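Local coordinates for gentamicin resistance protein (Enterococcus gallinarum, PDB 6CTZ) that probably confers aminoglycoside resistance by phosphorylating the 2''-hydroxyl of antibiotics such as gentamicin and kanamycin, using a guanine nucleotide and magnesium, at residues A[110-115]-A[207-212]; A[94-99]-A[196-201]; A[47-52]-A[82-87]. The protein carries 2 engineered substitutions. One frame throughout, in Å; residues are numbered along the deposited sequence.

Interaction 1: A[110-115]-A[207-212]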
loop_
_atom_site.group_PDB
_atom_site.type_symbol
_atom_site.label_atom_id
_atom_site.label_comp_id
_atom_site.label_asym_id
_atom_site.label_seq_id
_atom_site.Cartn_x
_atom_site.Cartn_y
_atom_site.Cartn_z
ATOM N N ASP A 110 15.385 -1.850 14.417
ATOM C CA ASP A 110 16.201 -0.678 14.121
ATOM C C ASP A 110 16.705 -0.720 12.682
ATOM O O ASP A 110 16.601 0.268 11.945
ATOM C CB ASP A 110 17.350 -0.605 15.133
ATOM C CG ASP A 110 18.289 0.552 14.893
ATOM O OD1 ASP A 110 17.812 1.674 14.692
ATOM O OD2 ASP A 110 19.523 0.345 14.972
ATOM N N ARG A 111 17.224 -1.874 12.248
ATOM C CA ARG A 111 17.728 -1.989 10.880
ATOM C C ARG A 111 16.602 -1.872 9.859
ATOM O O ARG A 111 16.767 -1.232 8.812
ATOM C CB ARG A 111 18.501 -3.299 10.695
ATOM C CG ARG A 111 19.648 -3.499 11.666
ATOM C CD ARG A 111 20.602 -2.314 11.686
ATOM N NE ARG A 111 21.256 -2.084 10.400
ATOM C CZ ARG A 111 22.139 -1.113 10.180
ATOM N NH1 ARG A 111 22.474 -0.278 11.161
ATOM N NH2 ARG A 111 22.687 -0.971 8.980
ATOM N N LEU A 112 15.448 -2.479 10.145
ATOM C CA LEU A 112 14.306 -2.346 9.243
ATOM C C LEU A 112 13.855 -0.898 9.142
ATOM O O LEU A 112 13.542 -0.419 8.049
ATOM C CB LEU A 112 13.152 -3.221 9.723
ATOM C CG LEU A 112 13.337 -4.722 9.516
ATOM C CD1 LEU A 112 12.283 -5.479 10.293
ATOM C CD2 LEU A 112 13.273 -5.098 8.031
ATOM N N ALA A 113 13.821 -0.181 10.271
ATOM C CA ALA A 113 13.425 1.227 10.249
ATOM C C ALA A 113 14.376 2.053 9.394
ATOM O O ALA A 113 13.939 2.909 8.612
ATOM C CB ALA A 113 13.375 1.790 11.672
ATOM N N LEU A 114 15.678 1.786 9.506
ATOM C CA LEU A 114 16.656 2.505 8.702
ATOM C C LEU A 114 16.450 2.223 7.219
ATOM O O LEU A 114 16.488 3.141 6.387
ATOM C CB LEU A 114 18.052 2.080 9.138
ATOM C CG LEU A 114 19.218 2.698 8.371
ATOM C CD1 LEU A 114 19.173 4.225 8.405
ATOM C CD2 LEU A 114 20.536 2.159 8.926
ATOM N N GLN A 115 16.234 0.957 6.861
ATOM C CA GLN A 115 16.059 0.617 5.454
ATOM C C GLN A 115 14.766 1.186 4.890
ATOM O O GLN A 115 14.731 1.614 3.732
ATOM C CB GLN A 115 16.093 -0.889 5.260
ATOM C CG GLN A 115 17.456 -1.501 5.434
ATOM C CD GLN A 115 17.414 -2.968 5.102
ATOM O OE1 GLN A 115 17.153 -3.797 5.967
ATOM N NE2 GLN A 115 17.617 -3.296 3.830
ATOM N N THR A 207 20.942 -6.089 7.182
ATOM C CA THR A 207 20.136 -5.714 6.018
ATOM C C THR A 207 18.944 -6.662 5.879
ATOM O O THR A 207 18.807 -7.385 4.894
ATOM C CB THR A 207 21.021 -5.703 4.771
ATOM O OG1 THR A 207 22.264 -5.065 5.100
ATOM C CG2 THR A 207 20.367 -4.929 3.648
ATOM N N PRO A 208 18.041 -6.661 6.860
ATOM C CA PRO A 208 16.926 -7.626 6.830
ATOM C C PRO A 208 15.852 -7.346 5.782
ATOM O O PRO A 208 15.148 -8.284 5.395
ATOM C CB PRO A 208 16.343 -7.512 8.240
ATOM C CG PRO A 208 16.690 -6.091 8.648
ATOM C CD PRO A 208 18.054 -5.871 8.104
ATOM N N LEU A 209 15.657 -6.105 5.340
ATOM C CA LEU A 209 14.660 -5.834 4.311
ATOM C C LEU A 209 15.273 -6.153 2.955
ATOM O O LEU A 209 16.325 -5.611 2.606
ATOM C CB LEU A 209 14.240 -4.368 4.366
ATOM C CG LEU A 209 13.097 -4.010 3.414
ATOM C CD1 LEU A 209 11.792 -4.701 3.807
ATOM C CD2 LEU A 209 12.913 -2.495 3.359
ATOM N N THR A 210 14.631 -7.036 2.193
ATOM C CA THR A 210 15.156 -7.412 0.893
ATOM C C THR A 210 14.277 -6.986 -0.267
ATOM O O THR A 210 14.794 -6.861 -1.380
ATOM C CB THR A 210 15.419 -8.926 0.803
ATOM O OG1 THR A 210 14.212 -9.642 1.072
ATOM C CG2 THR A 210 16.498 -9.347 1.793
ATOM N N GLY A 211 12.984 -6.749 -0.052
ATOM C CA GLY A 211 12.119 -6.444 -1.173
ATOM C C GLY A 211 10.862 -5.726 -0.753
ATOM O O GLY A 211 10.442 -5.788 0.408
ATOM N N ILE A 212 10.271 -5.029 -1.723
ATOM C CA ILE A 212 8.975 -4.364 -1.584
ATOM C C ILE A 212 8.157 -4.702 -2.819
ATOM O O ILE A 212 8.661 -4.579 -3.948
ATOM C CB ILE A 212 9.121 -2.832 -1.462
ATOM C CG1 ILE A 212 9.950 -2.445 -0.235
ATOM C CG2 ILE A 212 7.736 -2.159 -1.421
ATOM C CD1 ILE A 212 9.190 -2.524 1.079
HETATM O O HOH W 1 22.878 -2.238 6.364
#
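Gln115 of helix 106-125 turns its carboxamide against the backbone of Leu209 and uses both ends of it. The backbone N of Leu209 donates to Gln115 OE1 at 2.8 Å in a nearly straight bond (165° at the hydrogen), coming in tilted by 30° from the plane of the C=O group. In return Gln115 NE2 donates to Leu209 O at 2.9 Å; it reaches that carbonyl in its plane, on a lone pair, although the acceptor lies well out of the plane of the amide. Two bonds to one residue hold the rotation of the carboxamide. Its chain, extended beyond CG (chi2 -175°), runs past the Leu209 side chain in the opposite direction, and Gln115 CD rests 3.5 Å from Leu209 CB.

A side chain thus meets the N and O of Leu209, which are not the groups paired with strand 198-200. Strand 209-212 borders the small three-stranded antiparallel sheet of this kinase-like fold, and immediately after Leu209, Thr210 and Gly211 both face Leu199 in a classic beta bulge.

Packing is closest around the ring of Pro208. Pro208 CD lies only 3.1 Å from Gln115 OE1. Pro208 CG is 3.6 Å from Leu112 CD2. Arg111 CB closes on Pro208 CD at 3.7 Å. Leu112 CD2 also reaches the CB of Leu209, joining the buried apolar part.

Toward Thr207 the contact opens to solvent. Arg111, bent twice along its chain, gives its NE to Gln206 O and has Leu114 CD2 over one guanidinium face. Its NH2 donates to a water at 2.9 Å that lies at the edge of the group, in plane, and this water continues at 3.2 Å to Thr207 OG1, bridging Arg111 and Thr207.

Interaction 2: A[94-99]-A[196-201]. With MG (magnesium ion), chain C; GDP (guanosine-5'-diphosphate), chain B.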
loop_
_atom_site.group_PDB
_atom_site.type_symbol
_atom_site.label_atom_id
_atom_site.label_comp_id
_atom_site.label_asym_id
_atom_site.label_seq_id
_atom_site.Cartn_x
_atom_site.Cartn_y
_atom_site.Cartn_z
ATOM N N GLN A 94 10.726 -13.734 3.209
ATOM C CA GLN A 94 9.521 -13.995 3.973
ATOM C C GLN A 94 8.757 -12.684 4.046
ATOM O O GLN A 94 9.333 -11.656 4.407
ATOM C CB GLN A 94 9.912 -14.464 5.378
ATOM C CG GLN A 94 8.827 -14.338 6.445
ATOM C CD GLN A 94 7.788 -15.443 6.377
ATOM O OE1 GLN A 94 8.123 -16.630 6.324
ATOM N NE2 GLN A 94 6.514 -15.055 6.381
ATOM N N ILE A 95 7.482 -12.707 3.648
ATOM C CA ILE A 95 6.624 -11.554 3.891
ATOM C C ILE A 95 6.544 -11.327 5.389
ATOM O O ILE A 95 6.261 -12.254 6.154
ATOM C CB ILE A 95 5.228 -11.785 3.296
ATOM C CG1 ILE A 95 5.304 -11.915 1.774
ATOM C CG2 ILE A 95 4.269 -10.678 3.724
ATOM C CD1 ILE A 95 3.969 -12.143 1.128
ATOM N N LEU A 96 6.805 -10.097 5.820
ATOM C CA LEU A 96 6.777 -9.803 7.249
ATOM C C LEU A 96 5.359 -9.867 7.813
ATOM O O LEU A 96 5.121 -10.512 8.842
ATOM C CB LEU A 96 7.410 -8.435 7.510
ATOM C CG LEU A 96 7.500 -8.030 8.984
ATOM C CD1 LEU A 96 8.400 -9.007 9.725
ATOM C CD2 LEU A 96 8.021 -6.607 9.115
ATOM N N GLY A 97 4.410 -9.177 7.181
ATOM C CA GLY A 97 3.031 -9.143 7.645
ATOM C C GLY A 97 2.817 -8.273 8.874
ATOM O O GLY A 97 3.790 -7.825 9.480
ATOM N N GLU A 98 1.567 -7.988 9.194
ATOM C CA GLU A 98 1.312 -7.377 10.494
ATOM C C GLU A 98 1.786 -8.039 11.835
ATOM O O GLU A 98 2.347 -7.452 12.684
ATOM C CB GLU A 98 -0.123 -6.911 10.652
ATOM C CG GLU A 98 -1.157 -7.399 9.626
ATOM C CD GLU A 98 -2.612 -7.277 10.125
ATOM O OE1 GLU A 98 -2.816 -7.086 11.322
ATOM O OE2 GLU A 98 -3.556 -7.420 9.344
ATOM N N ASP A 99 1.560 -9.320 11.772
ATOM C CA ASP A 99 1.984 -10.041 12.964
ATOM C C ASP A 99 3.488 -10.237 13.014
ATOM O O ASP A 99 4.002 -10.774 14.002
ATOM C CB ASP A 99 1.232 -11.366 13.070
ATOM C CG ASP A 99 -0.277 -11.177 13.058
ATOM O OD1 ASP A 99 -0.752 -10.133 13.558
ATOM O OD2 ASP A 99 -0.986 -12.064 12.541
ATOM N N ASP A 196 2.501 -6.337 4.796
ATOM C CA ASP A 196 2.184 -7.449 3.902
ATOM C C ASP A 196 2.896 -7.329 2.556
ATOM O O ASP A 196 2.820 -8.253 1.738
ATOM C CB ASP A 196 0.663 -7.608 3.720
ATOM C CG ASP A 196 0.030 -6.444 2.993
ATOM O OD1 ASP A 196 0.585 -5.340 3.052
ATOM O OD2 ASP A 196 -1.022 -6.636 2.341
ATOM N N HIS A 197 3.605 -6.222 2.325
ATOM C CA HIS A 197 4.381 -5.989 1.119
ATOM C C HIS A 197 5.875 -5.935 1.390
ATOM O O HIS A 197 6.640 -5.652 0.467
ATOM C CB HIS A 197 3.953 -4.677 0.458
ATOM C CG HIS A 197 2.542 -4.680 -0.020
ATOM N ND1 HIS A 197 1.756 -3.547 -0.020
ATOM C CD2 HIS A 197 1.779 -5.668 -0.543
ATOM C CE1 HIS A 197 0.570 -3.839 -0.522
ATOM N NE2 HIS A 197 0.558 -5.121 -0.846
ATOM N N PHE A 198 6.313 -6.186 2.626
ATOM C CA PHE A 198 7.731 -6.144 2.974
ATOM C C PHE A 198 8.275 -7.563 2.923
ATOM O O PHE A 198 7.806 -8.439 3.660
ATOM C CB PHE A 198 7.980 -5.606 4.387
ATOM C CG PHE A 198 7.444 -4.220 4.660
ATOM C CD1 PHE A 198 6.958 -3.403 3.651
ATOM C CD2 PHE A 198 7.459 -3.732 5.959
ATOM C CE1 PHE A 198 6.461 -2.140 3.943
ATOM C CE2 PHE A 198 6.958 -2.470 6.259
ATOM C CZ PHE A 198 6.467 -1.676 5.246
ATOM N N LEU A 199 9.261 -7.790 2.070
ATOM C CA LEU A 199 9.949 -9.073 2.013
ATOM C C LEU A 199 11.246 -8.966 2.800
ATOM O O LEU A 199 11.988 -7.992 2.647
ATOM C CB LEU A 199 10.241 -9.467 0.562
ATOM C CG LEU A 199 9.104 -10.056 -0.283
ATOM C CD1 LEU A 199 8.681 -11.445 0.230
ATOM C CD2 LEU A 199 7.936 -9.081 -0.436
ATOM N N THR A 200 11.515 -9.965 3.642
ATOM C CA THR A 200 12.645 -9.899 4.556
ATOM C C THR A 200 13.505 -11.148 4.460
ATOM O O THR A 200 13.047 -12.233 4.087
ATOM C CB THR A 200 12.199 -9.756 6.028
ATOM O OG1 THR A 200 11.458 -10.924 6.422
ATOM C CG2 THR A 200 11.336 -8.515 6.230
ATOM N N ASN A 201 14.767 -10.976 4.838
ATOM C CA ASN A 201 15.645 -12.091 5.171
ATOM C C ASN A 201 16.209 -11.771 6.547
ATOM O O ASN A 201 17.262 -11.137 6.670
ATOM C CB ASN A 201 16.746 -12.299 4.141
ATOM C CG ASN A 201 17.679 -13.408 4.547
ATOM O OD1 ASN A 201 17.405 -14.128 5.508
ATOM N ND2 ASN A 201 18.776 -13.565 3.828
HETATM MG MG MG C . -1.135 -5.773 -2.075
HETATM P PB GDP B . -2.993 -6.428 -4.609
HETATM O O1B GDP B . -2.605 -5.266 -5.492
HETATM O O2B GDP B . -2.838 -6.106 -3.138
HETATM O O3B GDP B . -4.346 -6.994 -4.976
HETATM O O3A GDP B . -1.944 -7.602 -4.983
HETATM P PA GDP B . -0.386 -7.747 -4.563
HETATM O O1A GDP B . 0.506 -7.192 -5.633
HETATM O O2A GDP B . -0.161 -7.158 -3.181
HETATM O "O5'" GDP B . -0.222 -9.362 -4.586
HETATM C "C5'" GDP B . -1.097 -10.153 -3.793
HETATM C "C4'" GDP B . -0.278 -10.951 -2.806
HETATM O "O4'" GDP B . 0.511 -11.899 -3.524
HETATM C "C3'" GDP B . 0.732 -10.145 -2.006
HETATM O "O3'" GDP B . 0.142 -9.460 -0.896
HETATM C "C2'" GDP B . 1.657 -11.246 -1.552
HETATM O "O2'" GDP B . 1.058 -11.997 -0.491
HETATM C "C1'" GDP B . 1.693 -12.149 -2.774
HETATM N N9 GDP B . 2.845 -11.800 -3.628
HETATM C C8 GDP B . 2.850 -11.047 -4.752
HETATM N N7 GDP B . 4.115 -10.971 -5.241
HETATM C C5 GDP B . 4.914 -11.685 -4.424
HETATM C C6 GDP B . 6.343 -12.011 -4.338
HETATM O O6 GDP B . 7.143 -11.600 -5.199
HETATM N N1 GDP B . 6.732 -12.785 -3.313
HETATM C C2 GDP B . 5.889 -13.253 -2.366
HETATM N N2 GDP B . 6.370 -14.035 -1.381
HETATM N N3 GDP B . 4.565 -12.986 -2.374
HETATM C C4 GDP B . 4.062 -12.229 -3.371
HETATM O O HOH W 2 -1.536 -7.129 -0.585
HETATM O O HOH W 3 -2.308 -4.378 -1.027
#
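Gln94 O is approached by several groups of the 196-201 segment at once. Thr200 N donates to it at 2.9 Å, tilted 34° from the carbonyl plane, and the CA-H of Leu199 points at the same oxygen. Thr200 OG1 also comes within 3.0 Å of Gln94 O, a chi1 of 63° turning the hydroxyl back toward the neighbouring strand, though its proton has another acceptor within reach. Gln94 N answers with a 2.9 Å bond to Thr200 O, completing an antiparallel hydrogen-bonded pair. One residue on, Ile95 and Leu199 form the non-hydrogen-bonded pair. Phe198 O then takes Leu96 N at 2.9 Å, nearly along the C=O axis, and the CA-H of Ile95 at 3.3 Å from CA.

The side chains of Ile95 and Leu199 run alongside each other in the same direction, with Ile95 CG1 3.7 Å from Leu199 CD1. Together they line the pocket of the guanine nucleotide: Leu199 CD1 faces the base amino group, while Ile95 CD1, in one of two modelled conformers, nears the ribose.

His197 NE2 binds magnesium at 2.2 Å, alongside GDP phosphate oxygens, two waters and Asp214. It stands five residues after Asp192, the place of the catalytic-loop asparagine in protein kinases. The metal bond at NE2 and the ND1 bond to Asp192 O fix the ring's orientation. Asp196 OD1, held by Ser194, sits over the centre of one ring face. Asp196 OD2 accepts from a metal-bound water 3.0 Å away, which also contacts GDP O3'.

Strand 198-200 is the middle of the small sheet, with strand 94-95 on one flank and strand 209-212 on the other; beyond Gly97 the chain leaves the sheet for helix 98-101, and Leu96 packs on Leu104 ahead of helix 106-125.

Interaction 3: A[47-52]-A[82-87]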
loop_
_atom_site.group_PDB
_atom_site.type_symbol
_atom_site.label_atom_id
_atom_site.label_comp_id
_atom_site.label_asym_id
_atom_site.label_seq_id
_atom_site.Cartn_x
_atom_site.Cartn_y
_atom_site.Cartn_z
ATOM N N GLN A 47 -9.845 -1.323 -12.939
ATOM C CA GLN A 47 -8.985 -0.493 -12.109
ATOM C C GLN A 47 -7.656 -1.190 -11.836
ATOM O O GLN A 47 -6.598 -0.556 -11.873
ATOM C CB GLN A 47 -9.709 -0.111 -10.819
ATOM C CG GLN A 47 -10.830 0.914 -11.019
ATOM C CD GLN A 47 -11.974 0.406 -11.892
ATOM O OE1 GLN A 47 -12.567 -0.639 -11.618
ATOM N NE2 GLN A 47 -12.282 1.144 -12.954
ATOM N N GLY A 48 -7.695 -2.498 -11.581
ATOM C CA GLY A 48 -6.458 -3.254 -11.474
ATOM C C GLY A 48 -5.650 -3.238 -12.761
ATOM O O GLY A 48 -4.422 -3.171 -12.731
ATOM N N ALA A 49 -6.329 -3.288 -13.913
ATOM C CA ALA A 49 -5.622 -3.193 -15.187
ATOM C C ALA A 49 -4.929 -1.844 -15.338
ATOM O O ALA A 49 -3.773 -1.778 -15.780
ATOM C CB ALA A 49 -6.595 -3.430 -16.342
ATOM N N ASP A 50 -5.614 -0.754 -14.971
ATOM C CA ASP A 50 -4.991 0.566 -15.032
ATOM C C ASP A 50 -3.766 0.633 -14.134
ATOM O O ASP A 50 -2.720 1.159 -14.532
ATOM C CB ASP A 50 -5.987 1.643 -14.598
ATOM C CG ASP A 50 -7.177 1.768 -15.531
ATOM O OD1 ASP A 50 -7.085 1.323 -16.693
ATOM O OD2 ASP A 50 -8.207 2.332 -15.097
ATOM N N GLU A 51 -3.877 0.095 -12.921
ATOM C CA GLU A 51 -2.757 0.148 -11.992
ATOM C C GLU A 51 -1.592 -0.695 -12.497
ATOM O O GLU A 51 -0.426 -0.312 -12.348
ATOM C CB GLU A 51 -3.211 -0.277 -10.592
ATOM C CG GLU A 51 -4.227 0.706 -10.007
ATOM C CD GLU A 51 -4.805 0.305 -8.656
ATOM O OE1 GLU A 51 -4.533 -0.803 -8.156
ATOM O OE2 GLU A 51 -5.533 1.128 -8.075
ATOM N N LEU A 52 -1.886 -1.846 -13.118
ATOM C CA LEU A 52 -0.818 -2.677 -13.659
ATOM C C LEU A 52 -0.129 -1.989 -14.831
ATOM O O LEU A 52 1.101 -2.039 -14.947
ATOM C CB LEU A 52 -1.363 -4.050 -14.057
ATOM C CG LEU A 52 -0.306 -4.964 -14.671
ATOM C CD1 LEU A 52 0.878 -5.135 -13.727
ATOM C CD2 LEU A 52 -0.908 -6.312 -15.030
ATOM N N GLY A 82 -6.881 -4.372 -23.524
ATOM C CA GLY A 82 -7.007 -3.564 -22.330
ATOM C C GLY A 82 -6.975 -4.327 -21.028
ATOM O O GLY A 82 -7.318 -3.755 -19.987
ATOM N N ASN A 83 -6.564 -5.595 -21.044
ATOM C CA ASN A 83 -6.573 -6.450 -19.858
ATOM C C ASN A 83 -5.225 -7.161 -19.761
ATOM O O ASN A 83 -5.082 -8.308 -20.200
ATOM C CB ASN A 83 -7.746 -7.432 -19.906
ATOM C CG ASN A 83 -9.091 -6.755 -19.656
ATOM O OD1 ASN A 83 -9.474 -6.525 -18.509
ATOM N ND2 ASN A 83 -9.817 -6.446 -20.728
ATOM N N PRO A 84 -4.215 -6.504 -19.195
ATOM C CA PRO A 84 -2.876 -7.102 -19.123
ATOM C C PRO A 84 -2.721 -8.022 -17.921
ATOM O O PRO A 84 -3.489 -7.973 -16.961
ATOM C CB PRO A 84 -1.979 -5.875 -18.935
ATOM C CG PRO A 84 -2.838 -4.942 -18.133
ATOM C CD PRO A 84 -4.248 -5.140 -18.638
ATOM N N PHE A 85 -1.674 -8.850 -17.978
ATOM C CA PHE A 85 -1.189 -9.570 -16.802
ATOM C C PHE A 85 0.319 -9.729 -16.933
ATOM O O PHE A 85 0.877 -9.533 -18.014
ATOM C CB PHE A 85 -1.933 -10.894 -16.556
ATOM C CG PHE A 85 -1.625 -11.974 -17.554
ATOM C CD1 PHE A 85 -0.563 -12.842 -17.347
ATOM C CD2 PHE A 85 -2.428 -12.158 -18.674
ATOM C CE1 PHE A 85 -0.288 -13.856 -18.251
ATOM C CE2 PHE A 85 -2.151 -13.172 -19.581
ATOM C CZ PHE A 85 -1.078 -14.015 -19.364
ATOM N N VAL A 86 0.992 -10.021 -15.819
ATOM C CA VAL A 86 2.432 -10.122 -15.849
ATOM C C VAL A 86 3.012 -11.272 -15.082
ATOM O O VAL A 86 2.386 -11.806 -14.261
ATOM C CB VAL A 86 3.102 -8.826 -15.262
ATOM C CG1 VAL A 86 2.761 -7.629 -16.108
ATOM C CG2 VAL A 86 2.659 -8.569 -13.808
ATOM N N GLY A 87 4.248 -11.606 -15.393
ATOM C CA GLY A 87 5.000 -12.586 -14.658
ATOM C C GLY A 87 6.362 -12.027 -14.276
ATOM O O GLY A 87 6.996 -11.405 -15.079
#
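Leu52 of helix 46-62 reaches across to strand 83-89, and its path shows how a helix side chain can divide between backbone and side chains of a strand. CB leaves the helix toward the strand, and with CG anti to the backbone N (chi1 178°) the chain runs on to the fork of its two methyls. CD2 settles over the backbone, 3.6 Å from Pro84 O and 3.7 Å from Phe85 CA, and also touches the proline ring at Pro84 CG, 3.9 Å away. CD1 turns toward Val86, which CD2 also borders; here the two side chains meet tip to tip with Leu52 CD1 3.9 Å from Val86 CG2.

The setting is the five-stranded antiparallel sheet of the kinase-like N-terminal lobe, packed against helix 46-62, the counterpart of the kinase alpha-C helix. The axes of the short helix and strand segments approach to 7.9 Å, their directions 57° apart. Leu52 also lies on Arg41 and Pro43 of the adjoining strand 38-43, and Arg41 binds GDP.

One turn earlier Ala49 presents a single methyl: its CB is 3.7 Å from Pro84 CD and equally 3.7 Å from Gly82 O, placing the methyl between the proline ring and the Gly82 carbonyl. On the same helix Glu51 OE2 forms a salt bridge with Arg28, another GDP-binding residue.

In the fold
Along the chain interaction 3 closes first, within the five-stranded sheet and helix 46-62, before the other two open. Interactions 1 and 2 alternate their segments and meet in the small sheet 94-95, 198-200, 209-212, centres about 10 Å apart: Pro208 O bonds to Asn201 N, and Thr210 N to Leu199 O. Interaction 3 has its centre about 24 Å from interaction 2 and about 29 Å from interaction 1, the nearest atoms about 10 and 12 Å away. This is the two-lobed kinase plan, the nucleotide between the lobes: interaction 2 lines its pocket, interaction 3 lies in the other lobe, Leu52 about 8 Å from GDP, and interaction 1 backs the small sheet with helix 106-125.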